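Local coordinates for protein 2',5'-phosphodiesterase 12 (Homo sapiens, PDB 4Z0V) that belongs to the endonuclease/exonuclease/phosphatase family and joins a magnesium-containing domain of that fold to an N-terminal domain of the E-set clan, at residues Arg76-Cys81 / Ser92-Val98; Phe199-Gly203 / Thr215-Lys219. One frame throughout, in Å; residues are numbered along the deposited sequence.

How the contacts relate
Both contacts are antiparallel pairings within a beta hairpin. A mostly non-strand loop joins the strands of contact 1, in the N-terminal domain, whereas contact 2, in the endonuclease/exonuclease/phosphatase part, is the open end of a hairpin whose strands run on to a tight turn. Strands 93-96 and 201-207 are edge strands. Both contacts are only partly buried: contact 1 is more peripheral, its centre about 29 Å from that of the chain and four of 13 touching residues exposed; contact 2 is centred about 11 Å away, with five of ten buried. In contact 1 salt bridges line one face while the other is largely apolar. Contact 2 sets a mainly apolar face, covered by helix 185-198 and including an arginine, against a carboxylate between tyrosine and lysine.

Contact 1 (Arg76-Cys81 / Ser92-Val98); sequences RLKLHC and SRELESV
Arg76 reaches across the strand pair with the edge of its guanidinium, and one nitrogen serves two acceptors. Arg76 NH2 donates to Glu96 OE1 at 2.9 Å and to Ser97 O at 3.0 Å, both close to the guanidinium plane; the carboxylate oxygen is met on its anti side, with the two flat groups 33° apart. The bend of the arginine chain at chi3 (-71°) turns its end back toward Glu96, and a water linking NH1 to Glu96 OE1 reinforces the salt bridge.

Farther along the same face, Lys78 leaves the strand with CG anti to the backbone N (chi1 179°), then bends at chi3 and passes its CD over Glu96 CG at 3.7 Å. Lys78 NZ forms a salt bridge with Glu94 OE1 at 3.1 Å, coming from above the carboxylate plane. The other oxygen, Glu94 OE2, sits at the edge of the His80 ring, 3.1 Å from His80 CD2, with ring and carboxylate perpendicular.

Ser97 OG accepts a nearly straight bond from Leu77 N at 3.0 Å and also bonds to Cys99 O, while Ser97 N returns a bond to Leu77 O. Paired backbone bonds at Leu79-Leu95 and Cys81-Arg93 continue this ladder.

Strand 40-46 flanks 77-82 on its other side. Trp56 and Tyr44 make cation-pi contacts with Lys78, whereas Leu79 and Cys81 pack on Trp43 and Phe41, and Cys81 meets Phe10 and Leu13 of strand 9-14.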
loop_
_atom_site.group_PDB
_atom_site.type_symbol
_atom_site.label_atom_id
_atom_site.label_comp_id
_atom_site.label_asym_id
_atom_site.label_seq_id
_atom_site.Cartn_x
_atom_site.Cartn_y
_atom_site.Cartn_z
ATOM N N ARG A 76 -15.480 -1.385 27.344
ATOM C CA ARG A 76 -14.118 -1.821 27.079
ATOM C C ARG A 76 -14.215 -3.260 26.560
ATOM O O ARG A 76 -15.236 -3.930 26.765
ATOM C CB ARG A 76 -13.247 -1.754 28.343
ATOM C CG ARG A 76 -13.042 -0.282 28.767
ATOM C CD ARG A 76 -11.827 -0.033 29.630
ATOM N NE ARG A 76 -11.981 -0.578 30.978
ATOM C CZ ARG A 76 -11.277 -1.592 31.472
ATOM N NH1 ARG A 76 -11.488 -2.011 32.712
ATOM N NH2 ARG A 76 -10.353 -2.194 30.733
ATOM N N LEU A 77 -13.162 -3.732 25.912
ATOM C CA LEU A 77 -13.120 -5.103 25.388
ATOM C C LEU A 77 -11.959 -5.825 26.003
ATOM O O LEU A 77 -11.016 -5.201 26.484
ATOM C CB LEU A 77 -12.949 -5.045 23.837
ATOM C CG LEU A 77 -13.977 -4.234 23.048
ATOM C CD1 LEU A 77 -13.554 -4.184 21.534
ATOM C CD2 LEU A 77 -15.388 -4.843 23.182
ATOM N N LYS A 78 -11.999 -7.147 25.982
ATOM C CA LYS A 78 -10.883 -7.915 26.499
ATOM C C LYS A 78 -10.656 -9.095 25.564
ATOM O O LYS A 78 -11.620 -9.731 25.143
ATOM C CB LYS A 78 -11.211 -8.415 27.933
ATOM C CG LYS A 78 -10.084 -9.268 28.550
ATOM C CD LYS A 78 -10.297 -9.564 30.021
ATOM C CE LYS A 78 -11.114 -10.802 30.255
ATOM N NZ LYS A 78 -10.976 -11.259 31.654
ATOM N N LEU A 79 -9.395 -9.380 25.248
ATOM C CA LEU A 79 -9.063 -10.547 24.426
ATOM C C LEU A 79 -8.339 -11.561 25.279
ATOM O O LEU A 79 -7.375 -11.206 25.960
ATOM C CB LEU A 79 -8.175 -10.166 23.207
ATOM C CG LEU A 79 -7.548 -11.357 22.394
ATOM C CD1 LEU A 79 -8.622 -12.199 21.695
ATOM C CD2 LEU A 79 -6.502 -10.846 21.376
ATOM N N HIS A 80 -8.807 -12.815 25.234
ATOM C CA HIS A 80 -8.120 -13.962 25.797
ATOM C C HIS A 80 -7.450 -14.663 24.652
ATOM O O HIS A 80 -8.127 -14.992 23.676
ATOM C CB HIS A 80 -9.080 -14.955 26.492
ATOM C CG HIS A 80 -8.416 -16.268 26.837
ATOM N ND1 HIS A 80 -8.163 -17.245 25.864
ATOM C CD2 HIS A 80 -7.916 -16.697 28.017
ATOM C CE1 HIS A 80 -7.539 -18.229 26.491
ATOM N NE2 HIS A 80 -7.391 -17.957 27.797
ATOM N N CYS A 81 -6.182 -15.029 24.804
ATOM C CA CYS A 81 -5.565 -15.827 23.762
ATOM C C CYS A 81 -4.612 -16.842 24.353
ATOM O O CYS A 81 -3.849 -16.530 25.267
ATOM C CB CYS A 81 -4.897 -14.973 22.695
ATOM S SG CYS A 81 -3.991 -13.568 23.341
ATOM N N SER A 92 -1.661 -19.068 28.725
ATOM C CA SER A 92 -2.685 -18.151 28.217
ATOM C C SER A 92 -2.391 -16.725 28.617
ATOM O O SER A 92 -1.765 -16.460 29.656
ATOM C CB SER A 92 -4.064 -18.551 28.729
ATOM O OG SER A 92 -4.362 -19.890 28.383
ATOM N N ARG A 93 -2.839 -15.795 27.776
ATOM C CA ARG A 93 -2.642 -14.372 28.013
ATOM C C ARG A 93 -3.962 -13.655 27.863
ATOM O O ARG A 93 -4.810 -14.105 27.098
ATOM C CB ARG A 93 -1.642 -13.814 26.975
ATOM C CG ARG A 93 -0.216 -14.398 27.051
ATOM C CD ARG A 93 0.651 -13.742 28.117
ATOM N NE ARG A 93 0.585 -12.278 28.057
ATOM C CZ ARG A 93 1.352 -11.505 27.293
ATOM N NH1 ARG A 93 1.185 -10.191 27.290
ATOM N NH2 ARG A 93 2.294 -12.042 26.525
ATOM N N GLU A 94 -4.139 -12.533 28.553
ATOM C CA GLU A 94 -5.373 -11.750 28.392
ATOM C C GLU A 94 -4.980 -10.303 28.319
ATOM O O GLU A 94 -4.003 -9.905 28.968
ATOM C CB GLU A 94 -6.389 -12.014 29.530
ATOM C CG GLU A 94 -7.015 -13.423 29.480
ATOM C CD GLU A 94 -8.302 -13.665 30.264
ATOM O OE1 GLU A 94 -8.487 -13.034 31.329
ATOM O OE2 GLU A 94 -9.110 -14.523 29.831
ATOM N N LEU A 95 -5.693 -9.522 27.503
ATOM C CA LEU A 95 -5.402 -8.116 27.334
ATOM C C LEU A 95 -6.688 -7.330 27.218
ATOM O O LEU A 95 -7.527 -7.667 26.388
ATOM C CB LEU A 95 -4.536 -7.931 26.073
ATOM C CG LEU A 95 -3.954 -6.544 25.802
ATOM C CD1 LEU A 95 -3.301 -5.954 27.035
ATOM C CD2 LEU A 95 -2.971 -6.608 24.707
ATOM N N GLU A 96 -6.819 -6.275 28.035
ATOM C CA GLU A 96 -8.004 -5.416 28.032
ATOM C C GLU A 96 -7.703 -4.145 27.303
ATOM O O GLU A 96 -6.583 -3.636 27.413
ATOM C CB GLU A 96 -8.442 -5.041 29.459
ATOM C CG GLU A 96 -8.760 -6.192 30.381
ATOM C CD GLU A 96 -9.021 -5.766 31.810
ATOM O OE1 GLU A 96 -9.303 -4.565 32.042
ATOM O OE2 GLU A 96 -8.999 -6.653 32.692
ATOM N N SER A 97 -8.703 -3.593 26.605
ATOM C CA SER A 97 -8.550 -2.287 25.981
ATOM C C SER A 97 -8.528 -1.232 27.096
ATOM O O SER A 97 -9.174 -1.412 28.131
ATOM C CB SER A 97 -9.689 -2.020 25.003
ATOM O OG SER A 97 -10.916 -1.819 25.682
ATOM N N VAL A 98 -7.780 -0.163 26.901
ATOM C CA VAL A 98 -7.727 0.910 27.900
ATOM C C VAL A 98 -8.876 1.891 27.590
ATOM O O VAL A 98 -9.472 2.466 28.502
ATOM C CB VAL A 98 -6.315 1.569 27.898
ATOM C CG1 VAL A 98 -6.284 2.817 28.758
ATOM C CG2 VAL A 98 -5.267 0.567 28.382
HETATM O O HOH W 1 -9.376 -3.353 34.569
#

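Contact 2 (Phe199-Gly203 / Thr215-Lys219); sequences FGLEG and TFYRK
Gly203 CA sits over the face of the Phe216 ring, 3.8 Å from its centroid, in a CH-pi contact. With no side chain on Gly203, the ring packs directly on the edge-strand backbone, Phe216 CD2 within 3.4 Å of Gly203 CA. Leu201 CD2 adds an apolar contact with Phe216 CB, and Leu192, Val193 and Leu196 of helix 185-198 cover this packed face. Beside them Leu201 CD1 lies over one face of the Arg218 guanidinium, which also makes a weak bond from NH1 to Phe199 O and is anchored by Asp176 and Ala175.

The side of Glu202 and Tyr217 faces solvent more: Glu202 is partly exposed and Lys219, just past the strand, exposed, although Tyr217 is buried. Glu202, extended with CG anti to the backbone N (chi1 -171°), runs alongside Tyr217, its carboxylate nearly perpendicular to the ring. Tyr217 OH gives a short but weak bond to Glu202 OE1 (2.7 Å). Lys219, bent at three successive torsions, folds back over Glu202 CB and brings NZ to OE2 at 3.0 Å, above the carboxylate plane.

With tyrosine hydroxyl and lysine ammonium at separate oxygens, rotation of the Glu202 carboxylate is probably restrained, and the nearby lysine would probably favour its charged form.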
loop_
_atom_site.group_PDB
_atom_site.type_symbol
_atom_site.label_atom_id
_atom_site.label_comp_id
_atom_site.label_asym_id
_atom_site.label_seq_id
_atom_site.Cartn_x
_atom_site.Cartn_y
_atom_site.Cartn_z
ATOM N N PHE A 199 -6.050 -11.296 8.179
ATOM C CA PHE A 199 -6.869 -11.554 7.002
ATOM C C PHE A 199 -6.115 -12.391 5.947
ATOM O O PHE A 199 -6.602 -12.510 4.831
ATOM C CB PHE A 199 -7.390 -10.214 6.408
ATOM C CG PHE A 199 -8.533 -9.637 7.219
ATOM C CD1 PHE A 199 -8.289 -8.935 8.399
ATOM C CD2 PHE A 199 -9.857 -9.842 6.830
ATOM C CE1 PHE A 199 -9.341 -8.399 9.147
ATOM C CE2 PHE A 199 -10.914 -9.320 7.578
ATOM C CZ PHE A 199 -10.651 -8.597 8.735
ATOM N N GLY A 200 -4.971 -12.978 6.313
ATOM C CA GLY A 200 -4.257 -13.915 5.447
ATOM C C GLY A 200 -3.189 -13.373 4.510
ATOM O O GLY A 200 -2.770 -14.089 3.601
ATOM N N LEU A 201 -2.694 -12.151 4.751
ATOM C CA LEU A 201 -1.626 -11.578 3.921
ATOM C C LEU A 201 -0.349 -11.390 4.727
ATOM O O LEU A 201 -0.402 -11.089 5.916
ATOM C CB LEU A 201 -2.036 -10.227 3.306
ATOM C CG LEU A 201 -3.215 -10.261 2.322
ATOM C CD1 LEU A 201 -4.525 -9.979 3.039
ATOM C CD2 LEU A 201 -3.058 -9.197 1.265
ATOM N N GLU A 202 0.776 -11.538 4.072
ATOM C CA GLU A 202 2.109 -11.349 4.651
ATOM C C GLU A 202 2.765 -10.200 3.914
ATOM O O GLU A 202 2.468 -9.986 2.741
ATOM C CB GLU A 202 2.907 -12.644 4.493
ATOM C CG GLU A 202 4.228 -12.721 5.201
ATOM C CD GLU A 202 4.692 -14.167 5.307
ATOM O OE1 GLU A 202 5.340 -14.651 4.351
ATOM O OE2 GLU A 202 4.319 -14.843 6.293
ATOM N N GLY A 203 3.611 -9.448 4.589
ATOM C CA GLY A 203 4.189 -8.282 3.934
ATOM C C GLY A 203 5.682 -8.095 4.084
ATOM O O GLY A 203 6.318 -8.687 4.973
ATOM N N THR A 215 4.737 -4.207 0.382
ATOM C CA THR A 215 3.978 -5.094 -0.522
ATOM C C THR A 215 3.466 -6.227 0.343
ATOM O O THR A 215 4.248 -6.840 1.056
ATOM C CB THR A 215 4.834 -5.586 -1.726
ATOM O OG1 THR A 215 5.220 -4.470 -2.534
ATOM C CG2 THR A 215 4.079 -6.582 -2.634
ATOM N N PHE A 216 2.173 -6.484 0.286
ATOM C CA PHE A 216 1.515 -7.578 1.012
ATOM C C PHE A 216 0.951 -8.560 0.008
ATOM O O PHE A 216 0.517 -8.149 -1.051
ATOM C CB PHE A 216 0.408 -7.064 1.931
ATOM C CG PHE A 216 0.936 -6.395 3.173
ATOM C CD1 PHE A 216 1.254 -5.031 3.170
ATOM C CD2 PHE A 216 1.050 -7.106 4.371
ATOM C CE1 PHE A 216 1.736 -4.410 4.328
ATOM C CE2 PHE A 216 1.541 -6.485 5.529
ATOM C CZ PHE A 216 1.895 -5.145 5.490
ATOM N N TYR A 217 0.993 -9.856 0.317
ATOM C CA TYR A 217 0.487 -10.849 -0.622
ATOM C C TYR A 217 -0.306 -11.883 0.142
ATOM O O TYR A 217 0.062 -12.220 1.266
ATOM C CB TYR A 217 1.634 -11.498 -1.439
ATOM C CG TYR A 217 2.771 -12.006 -0.573
ATOM C CD1 TYR A 217 3.799 -11.157 -0.165
ATOM C CD2 TYR A 217 2.780 -13.315 -0.101
ATOM C CE1 TYR A 217 4.787 -11.589 0.718
ATOM C CE2 TYR A 217 3.781 -13.765 0.761
ATOM C CZ TYR A 217 4.777 -12.897 1.171
ATOM O OH TYR A 217 5.771 -13.355 2.003
ATOM N N ARG A 218 -1.406 -12.384 -0.465
ATOM C CA ARG A 218 -2.263 -13.368 0.189
ATOM C C ARG A 218 -1.599 -14.730 0.183
ATOM O O ARG A 218 -1.350 -15.284 -0.890
ATOM C CB ARG A 218 -3.619 -13.405 -0.497
ATOM C CG ARG A 218 -4.570 -14.423 0.137
ATOM C CD ARG A 218 -5.981 -14.297 -0.443
ATOM N NE ARG A 218 -6.537 -12.977 -0.157
ATOM C CZ ARG A 218 -7.040 -12.614 1.023
ATOM N NH1 ARG A 218 -7.141 -13.498 2.013
ATOM N NH2 ARG A 218 -7.462 -11.374 1.216
ATOM N N LYS A 219 -1.360 -15.286 1.380
ATOM C CA LYS A 219 -0.612 -16.552 1.531
ATOM C C LYS A 219 -1.349 -17.749 0.928
ATOM O O LYS A 219 -0.704 -18.673 0.430
ATOM C CB LYS A 219 -0.279 -16.840 3.007
ATOM C CG LYS A 219 0.730 -15.845 3.650
ATOM C CD LYS A 219 2.152 -15.933 3.013
ATOM C CE LYS A 219 2.998 -17.138 3.406
ATOM N NZ LYS A 219 3.188 -17.249 4.876
HETATM O O HOH W 2 -9.391 -11.370 3.266
#